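Local coordinates for coat protein (Papaya mosaic virus, PDB 4DOX) that forms the capsid of a flexible filamentous plant virus, its copies probably assembling around the viral RNA, at residues S135-E148 / L159-N171. Residues are numbered along the deposited sequence; the frame is centred on the assembly and turned at random.
Sequences SAKFAAFDFFDGVE and LTRSPTQEERIAN. Unlike the reference sequence in segment 159-171: T160 (reference Ile).
A chi1 of 161° swings the F144 ring away from its own backbone nitrogen and lays it against P163 and the first turn of helix 165-172, while chi1 -73° sets E167 CG beside its own N, and the extended chain beyond carries the carboxylate back to the N-cap. The pairing is a worked example of how a capping box closes a helix N-terminus while its glutamate also faces a neighbouring loop, here in the all-helical coat protein of a flexible filamentous virus. T164 and E167 form the box: E167 N donates to T164 OG1, and T164 N returns a bond to E167 OE1 at 2.9 Å. R161 grips the carboxylate end-on, NH1 to OE1 and NH2 to OE2, both through syn lone pairs, which ties the cap to the chain just before the helix; its NE pairs with D120. Apolar packing lies beside this polar group. The F144 ring meets P163 CB at its edge, CZ to CB 3.8 Å, and A139 CB lies over one ring face. Further along the helix, A136 CB and A170 CB abut. E148 passes alongside the P163 ring, E148 CD 3.6 Å from P163 CG, to reach R168, whose chain bends at chi3; carboxylate and guanidinium lie nearly coplanar, 3° apart. R168 NH1 donates to E148 OE1 at 3.0 Å within a salt bridge that also takes in OE2. V147, which also packs on W115 of helix 111-118, touches L159 through CG1. S135 OG donates to E166 OE2 at 3.2 Å on its syn side. Beside F138, one water accepts from F138 N at 2.8 Å and donates to E167 OE2, joining the loop backbone to the capping glutamate.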
ATOM      1  N   SER A 135      -0.104  23.886  -1.258  1.00 60.18           N
ATOM      2  CA  SER A 135       1.211  23.468  -0.814  1.00 59.13           C
ATOM      3  C   SER A 135       1.251  22.111  -0.064  1.00 56.31           C
ATOM      4  O   SER A 135       2.307  21.584   0.155  1.00 56.36           O
ATOM      5  CB  SER A 135       1.844  24.582   0.004  1.00 61.52           C
ATOM      6  OG  SER A 135       0.834  25.409   0.530  1.00 64.24           O
ATOM      7  N   ALA A 136       0.116  21.562   0.354  1.00 53.68           N
ATOM      8  CA  ALA A 136       0.097  20.249   1.008  1.00 50.34           C
ATOM      9  C   ALA A 136      -0.511  19.187   0.097  1.00 47.79           C
ATOM     10  O   ALA A 136      -0.750  18.076   0.495  1.00 46.44           O
ATOM     11  CB  ALA A 136      -0.630  20.309   2.336  1.00 50.49           C
ATOM     12  N   LYS A 137      -0.718  19.565  -1.149  1.00 46.98           N
ATOM     13  CA  LYS A 137      -1.408  18.817  -2.172  1.00 44.43           C
ATOM     14  C   LYS A 137      -1.037  17.348  -2.316  1.00 42.65           C
ATOM     15  O   LYS A 137      -1.893  16.498  -2.522  1.00 41.07           O
ATOM     16  CB  LYS A 137      -0.886  19.379  -3.440  1.00 44.76           C
ATOM     17  CG  LYS A 137      -1.754  20.160  -4.202  1.00 46.20           C
ATOM     18  CD  LYS A 137      -1.425  19.822  -5.595  1.00 46.08           C
ATOM     19  CE  LYS A 137      -0.378  20.657  -6.189  1.00 49.65           C
ATOM     20  NZ  LYS A 137      -0.948  21.979  -6.351  1.00 56.71           N
ATOM     21  N   PHE A 138       0.270  17.092  -2.272  1.00 41.48           N
ATOM     22  CA  PHE A 138       0.864  15.806  -2.567  1.00 38.69           C
ATOM     23  C   PHE A 138       0.751  14.869  -1.391  1.00 37.11           C
ATOM     24  O   PHE A 138       1.179  13.740  -1.456  1.00 34.88           O
ATOM     25  CB  PHE A 138       2.295  15.990  -3.066  1.00 39.10           C
ATOM     26  CG  PHE A 138       2.351  16.532  -4.442  1.00 40.13           C
ATOM     27  CD1 PHE A 138       2.734  17.853  -4.696  1.00 41.25           C
ATOM     28  CD2 PHE A 138       1.940  15.741  -5.501  1.00 38.17           C
ATOM     29  CE1 PHE A 138       2.732  18.348  -5.997  1.00 41.01           C
ATOM     30  CE2 PHE A 138       1.932  16.227  -6.789  1.00 38.52           C
ATOM     31  CZ  PHE A 138       2.336  17.532  -7.040  1.00 39.59           C
ATOM     32  N   ALA A 139       0.126  15.369  -0.334  1.00 37.02           N
ATOM     33  CA  ALA A 139      -0.166  14.623   0.870  1.00 35.89           C
ATOM     34  C   ALA A 139      -1.607  14.091   0.871  1.00 35.00           C
ATOM     35  O   ALA A 139      -2.004  13.362   1.767  1.00 32.99           O
ATOM     36  CB  ALA A 139       0.054  15.513   2.039  1.00 37.63           C
ATOM     37  N   ALA A 140      -2.396  14.472  -0.139  1.00 35.84           N
ATOM     38  CA  ALA A 140      -3.871  14.248  -0.057  1.00 36.09           C
ATOM     39  C   ALA A 140      -4.300  12.856  -0.566  1.00 34.28           C
ATOM     40  O   ALA A 140      -5.223  12.733  -1.397  1.00 34.14           O
ATOM     41  CB  ALA A 140      -4.669  15.388  -0.728  1.00 35.60           C
ATOM     42  N   PHE A 141      -3.593  11.830  -0.104  1.00 32.18           N
ATOM     43  CA  PHE A 141      -4.061  10.480  -0.305  1.00 30.79           C
ATOM     44  C   PHE A 141      -4.091   9.756   1.006  1.00 31.44           C
ATOM     45  O   PHE A 141      -3.317  10.085   1.938  1.00 32.18           O
ATOM     46  CB  PHE A 141      -3.307   9.708  -1.396  1.00 29.61           C
ATOM     47  CG  PHE A 141      -1.820   9.570  -1.190  1.00 28.03           C
ATOM     48  CD1 PHE A 141      -1.254   8.308  -0.988  1.00 25.66           C
ATOM     49  CD2 PHE A 141      -0.957  10.682  -1.301  1.00 27.10           C
ATOM     50  CE1 PHE A 141       0.157   8.177  -0.816  1.00 24.50           C
ATOM     51  CE2 PHE A 141       0.420  10.547  -1.145  1.00 23.89           C
ATOM     52  CZ  PHE A 141       0.981   9.303  -0.910  1.00 23.48           C
ATOM     53  N   ASP A 142      -5.003   8.788   1.103  1.00 30.65           N
ATOM     54  CA  ASP A 142      -5.272   8.178   2.383  1.00 31.01           C
ATOM     55  C   ASP A 142      -4.306   7.100   2.841  1.00 30.94           C
ATOM     56  O   ASP A 142      -4.572   6.458   3.850  1.00 32.51           O
ATOM     57  CB  ASP A 142      -6.721   7.700   2.486  1.00 31.51           C
ATOM     58  CG  ASP A 142      -7.038   6.526   1.567  1.00 30.91           C
ATOM     59  OD1 ASP A 142      -6.115   5.866   1.039  1.00 29.61           O
ATOM     60  OD2 ASP A 142      -8.242   6.246   1.389  1.00 30.50           O
ATOM     61  N   PHE A 143      -3.201   6.886   2.135  1.00 29.92           N
ATOM     62  CA  PHE A 143      -2.160   5.995   2.642  1.00 29.52           C
ATOM     63  C   PHE A 143      -0.810   6.665   2.530  1.00 30.16           C
ATOM     64  O   PHE A 143       0.225   6.010   2.293  1.00 30.07           O
ATOM     65  CB  PHE A 143      -2.161   4.647   1.919  1.00 28.14           C
ATOM     66  CG  PHE A 143      -2.108   4.757   0.428  1.00 27.81           C
ATOM     67  CD1 PHE A 143      -3.255   5.118  -0.301  1.00 26.47           C
ATOM     68  CD2 PHE A 143      -0.917   4.476  -0.262  1.00 26.80           C
ATOM     69  CE1 PHE A 143      -3.227   5.191  -1.719  1.00 26.79           C
ATOM     70  CE2 PHE A 143      -0.862   4.559  -1.681  1.00 26.79           C
ATOM     71  CZ  PHE A 143      -2.021   4.922  -2.415  1.00 26.06           C
ATOM     72  N   PHE A 144      -0.832   7.980   2.676  1.00 31.18           N
ATOM     73  CA  PHE A 144       0.360   8.761   2.682  1.00 32.54           C
ATOM     74  C   PHE A 144       1.271   8.270   3.797  1.00 34.02           C
ATOM     75  O   PHE A 144       2.509   8.352   3.656  1.00 35.44           O
ATOM     76  CB  PHE A 144      -0.025  10.216   2.870  1.00 33.62           C
ATOM     77  CG  PHE A 144       1.094  11.113   3.349  1.00 36.14           C
ATOM     78  CD1 PHE A 144       2.004  11.684   2.435  1.00 37.44           C
ATOM     79  CD2 PHE A 144       1.221  11.428   4.706  1.00 36.65           C
ATOM     80  CE1 PHE A 144       3.021  12.536   2.864  1.00 37.91           C
ATOM     81  CE2 PHE A 144       2.242  12.276   5.153  1.00 38.59           C
ATOM     82  CZ  PHE A 144       3.142  12.831   4.237  1.00 40.32           C
ATOM     83  N   ASP A 145       0.688   7.750   4.892  1.00 34.37           N
ATOM     84  CA  ASP A 145       1.479   7.328   6.071  1.00 35.17           C
ATOM     85  C   ASP A 145       2.380   6.170   5.769  1.00 33.83           C
ATOM     86  O   ASP A 145       3.145   5.743   6.636  1.00 34.21           O
ATOM     87  CB  ASP A 145       0.610   6.940   7.299  1.00 36.92           C
ATOM     88  CG  ASP A 145      -0.611   6.061   6.947  1.00 39.29           C
ATOM     89  OD1 ASP A 145      -1.526   6.041   7.814  1.00 42.59           O
ATOM     90  OD2 ASP A 145      -0.683   5.428   5.836  1.00 39.05           O
ATOM     91  N   GLY A 146       2.263   5.652   4.551  1.00 32.27           N
ATOM     92  CA  GLY A 146       3.078   4.538   4.100  1.00 31.48           C
ATOM     93  C   GLY A 146       4.375   5.019   3.486  1.00 31.73           C
ATOM     94  O   GLY A 146       5.333   4.229   3.379  1.00 31.69           O
ATOM     95  N   VAL A 147       4.421   6.301   3.091  1.00 31.48           N
ATOM     96  CA  VAL A 147       5.568   6.824   2.314  1.00 32.02           C
ATOM     97  C   VAL A 147       6.923   6.689   3.036  1.00 33.41           C
ATOM     98  O   VAL A 147       7.948   6.297   2.433  1.00 32.52           O
ATOM     99  CB  VAL A 147       5.369   8.270   1.861  1.00 32.34           C
ATOM    100  CG1 VAL A 147       6.663   8.842   1.296  1.00 32.32           C
ATOM    101  CG2 VAL A 147       4.256   8.370   0.804  1.00 31.70           C
ATOM    102  N   GLU A 148       6.911   7.005   4.328  1.00 34.64           N
ATOM    103  CA  GLU A 148       8.125   6.947   5.107  1.00 36.23           C
ATOM    104  C   GLU A 148       8.194   5.692   5.954  1.00 35.56           C
ATOM    105  O   GLU A 148       8.994   5.635   6.874  1.00 36.59           O
ATOM    106  CB  GLU A 148       8.294   8.213   5.953  1.00 37.91           C
ATOM    107  CG  GLU A 148       8.457   9.496   5.120  1.00 41.54           C
ATOM    108  CD  GLU A 148       8.632  10.794   5.968  1.00 47.51           C
ATOM    109  OE1 GLU A 148       7.733  11.184   6.766  1.00 49.42           O
ATOM    110  OE2 GLU A 148       9.677  11.459   5.795  1.00 50.68           O
ATOM    111  N   LEU A 159      13.441   7.650  -2.032  1.00 37.48           N
ATOM    112  CA  LEU A 159      12.490   8.697  -2.353  1.00 36.87           C
ATOM    113  C   LEU A 159      13.085   9.819  -3.199  1.00 39.07           C
ATOM    114  O   LEU A 159      14.271  10.141  -3.066  1.00 40.48           O
ATOM    115  CB  LEU A 159      11.940   9.276  -1.061  1.00 35.94           C
ATOM    116  CG  LEU A 159      11.275   8.270  -0.137  1.00 34.42           C
ATOM    117  CD1 LEU A 159      10.736   9.010   1.104  1.00 33.57           C
ATOM    118  CD2 LEU A 159      10.165   7.405  -0.863  1.00 28.66           C
ATOM    119  N   THR A 160      12.260  10.431  -4.056  1.00 39.58           N
ATOM    120  CA  THR A 160      12.712  11.560  -4.898  1.00 42.31           C
ATOM    121  C   THR A 160      12.895  12.818  -4.081  1.00 44.37           C
ATOM    122  O   THR A 160      13.615  13.727  -4.485  1.00 46.75           O
ATOM    123  CB  THR A 160      11.730  11.907  -5.974  1.00 40.85           C
ATOM    124  OG1 THR A 160      10.449  11.988  -5.366  1.00 40.08           O
ATOM    125  CG2 THR A 160      11.709  10.822  -7.012  1.00 41.92           C
ATOM    126  N   ARG A 161      12.154  12.882  -2.976  1.00 44.47           N
ATOM    127  CA  ARG A 161      12.386  13.808  -1.857  1.00 46.05           C
ATOM    128  C   ARG A 161      11.622  13.236  -0.647  1.00 45.33           C
ATOM    129  O   ARG A 161      10.796  12.311  -0.799  1.00 44.51           O
ATOM    130  CB  ARG A 161      11.972  15.251  -2.180  1.00 46.20           C
ATOM    131  CG  ARG A 161      10.491  15.450  -2.388  1.00 45.16           C
ATOM    132  CD  ARG A 161      10.127  16.934  -2.504  1.00 46.36           C
ATOM    133  NE  ARG A 161       8.733  17.175  -2.909  1.00 46.25           N
ATOM    134  CZ  ARG A 161       7.674  17.165  -2.090  1.00 44.96           C
ATOM    135  NH1 ARG A 161       7.811  16.906  -0.780  1.00 44.19           N
ATOM    136  NH2 ARG A 161       6.468  17.421  -2.586  1.00 43.28           N
ATOM    137  N   SER A 162      11.927  13.742   0.543  1.00 46.38           N
ATOM    138  CA  SER A 162      11.072  13.514   1.700  1.00 45.56           C
ATOM    139  C   SER A 162       9.824  14.355   1.614  1.00 45.11           C
ATOM    140  O   SER A 162       9.808  15.379   0.902  1.00 46.36           O
ATOM    141  CB  SER A 162      11.820  13.865   2.979  1.00 46.74           C
ATOM    142  OG  SER A 162      12.351  12.655   3.486  1.00 48.52           O
ATOM    143  N   PRO A 163       8.767  13.951   2.339  1.00 43.77           N
ATOM    144  CA  PRO A 163       7.661  14.898   2.486  1.00 44.21           C
ATOM    145  C   PRO A 163       8.120  16.136   3.259  1.00 46.78           C
ATOM    146  O   PRO A 163       9.068  16.046   4.015  1.00 47.47           O
ATOM    147  CB  PRO A 163       6.605  14.116   3.268  1.00 42.23           C
ATOM    148  CG  PRO A 163       7.058  12.766   3.350  1.00 40.86           C
ATOM    149  CD  PRO A 163       8.409  12.595   2.765  1.00 41.51           C
ATOM    150  N   THR A 164       7.476  17.286   3.047  1.00 49.23           N
ATOM    151  CA  THR A 164       7.704  18.467   3.897  1.00 51.64           C
ATOM    152  C   THR A 164       6.895  18.306   5.167  1.00 52.33           C
ATOM    153  O   THR A 164       5.885  17.604   5.170  1.00 50.78           O
ATOM    154  CB  THR A 164       7.290  19.754   3.193  1.00 52.82           C
ATOM    155  OG1 THR A 164       5.880  19.741   2.975  1.00 52.65           O
ATOM    156  CG2 THR A 164       7.988  19.864   1.839  1.00 52.29           C
ATOM    157  N   GLN A 165       7.343  18.936   6.248  1.00 55.54           N
ATOM    158  CA  GLN A 165       6.598  18.948   7.524  1.00 56.96           C
ATOM    159  C   GLN A 165       5.145  19.440   7.297  1.00 56.71           C
ATOM    160  O   GLN A 165       4.216  18.899   7.898  1.00 56.68           O
ATOM    161  CB  GLN A 165       7.352  19.785   8.588  1.00 59.76           C
ATOM    162  CG  GLN A 165       6.800  19.760  10.036  1.00 63.17           C
ATOM    163  CD  GLN A 165       6.805  18.371  10.722  1.00 65.77           C
ATOM    164  OE1 GLN A 165       7.486  17.427  10.299  1.00 65.80           O
ATOM    165  NE2 GLN A 165       6.026  18.253  11.792  1.00 67.84           N
ATOM    166  N   GLU A 166       4.949  20.422   6.411  1.00 56.84           N
ATOM    167  CA  GLU A 166       3.608  20.868   6.049  1.00 56.76           C
ATOM    168  C   GLU A 166       2.760  19.724   5.475  1.00 54.16           C
ATOM    169  O   GLU A 166       1.610  19.532   5.865  1.00 53.77           O
ATOM    170  CB  GLU A 166       3.631  22.055   5.083  1.00 58.07           C
ATOM    171  CG  GLU A 166       2.235  22.557   4.786  1.00 60.62           C
ATOM    172  CD  GLU A 166       2.162  23.577   3.667  1.00 65.83           C
ATOM    173  OE1 GLU A 166       3.206  23.818   3.025  1.00 69.10           O
ATOM    174  OE2 GLU A 166       1.057  24.139   3.430  1.00 65.83           O
ATOM    175  N   GLU A 167       3.328  18.971   4.542  1.00 52.72           N
ATOM    176  CA  GLU A 167       2.679  17.760   4.034  1.00 49.92           C
ATOM    177  C   GLU A 167       2.364  16.757   5.141  1.00 49.56           C
ATOM    178  O   GLU A 167       1.226  16.279   5.205  1.00 48.61           O
ATOM    179  CB  GLU A 167       3.470  17.126   2.890  1.00 47.91           C
ATOM    180  CG  GLU A 167       3.368  17.928   1.603  1.00 47.17           C
ATOM    181  CD  GLU A 167       4.460  17.599   0.598  1.00 46.34           C
ATOM    182  OE1 GLU A 167       5.513  17.053   0.989  1.00 46.44           O
ATOM    183  OE2 GLU A 167       4.284  17.907  -0.591  1.00 44.99           O
ATOM    184  N   ARG A 168       3.333  16.453   6.017  1.00 50.55           N
ATOM    185  CA  ARG A 168       3.105  15.478   7.114  1.00 51.26           C
ATOM    186  C   ARG A 168       1.943  15.946   7.973  1.00 53.33           C
ATOM    187  O   ARG A 168       1.016  15.184   8.228  1.00 52.76           O
ATOM    188  CB  ARG A 168       4.361  15.214   7.980  1.00 51.50           C
ATOM    189  CG  ARG A 168       5.487  14.439   7.237  1.00 51.68           C
ATOM    190  CD  ARG A 168       6.618  13.832   8.121  1.00 51.08           C
ATOM    191  NE  ARG A 168       7.698  14.799   8.250  1.00 54.40           N
ATOM    192  CZ  ARG A 168       8.815  14.823   7.530  1.00 54.63           C
ATOM    193  NH1 ARG A 168       9.068  13.883   6.619  1.00 52.91           N
ATOM    194  NH2 ARG A 168       9.697  15.792   7.749  1.00 55.64           N
ATOM    195  N   ILE A 169       1.980  17.221   8.365  1.00 56.47           N
ATOM    196  CA  ILE A 169       0.955  17.805   9.219  1.00 59.07           C
ATOM    197  C   ILE A 169      -0.381  17.806   8.523  1.00 59.11           C
ATOM    198  O   ILE A 169      -1.390  17.471   9.140  1.00 60.22           O
ATOM    199  CB  ILE A 169       1.347  19.236   9.731  1.00 61.71           C
ATOM    200  CG1 ILE A 169       2.104  19.102  11.041  1.00 63.01           C
ATOM    201  CG2 ILE A 169       0.118  20.162   9.961  1.00 62.90           C
ATOM    202  CD1 ILE A 169       3.175  20.155  11.232  1.00 67.85           C
ATOM    203  N   ALA A 170      -0.397  18.165   7.241  1.00 58.99           N
ATOM    204  CA  ALA A 170      -1.670  18.328   6.547  1.00 58.90           C
ATOM    205  C   ALA A 170      -2.426  17.016   6.499  1.00 57.57           C
ATOM    206  O   ALA A 170      -3.654  17.036   6.494  1.00 58.62           O
ATOM    207  CB  ALA A 170      -1.488  18.910   5.145  1.00 58.48           C
ATOM    208  N   ASN A 171      -1.705  15.890   6.486  1.00 43.33           N
ATOM    209  CA  ASN A 171      -2.337  14.593   6.288  1.00 43.02           C
ATOM    210  C   ASN A 171      -2.761  14.004   7.615  1.00 44.44           C
ATOM    211  O   ASN A 171      -3.785  13.335   7.694  1.00 44.08           O
ATOM    212  CB  ASN A 171      -1.410  13.635   5.516  1.00 41.67           C
ATOM    213  CG  ASN A 171      -2.049  12.227   5.258  1.00 39.11           C
ATOM    214  OD1 ASN A 171      -2.827  12.032   4.309  1.00 35.10           O
ATOM    215  ND2 ASN A 171      -1.677  11.250   6.087  1.00 35.65           N
TER
HETATM  216  O   HOH W   1       2.175  19.016  -1.639  1.00 30.79           O
HETATM  217  O   HOH W   2       5.464  21.409   1.149  1.00 41.45           O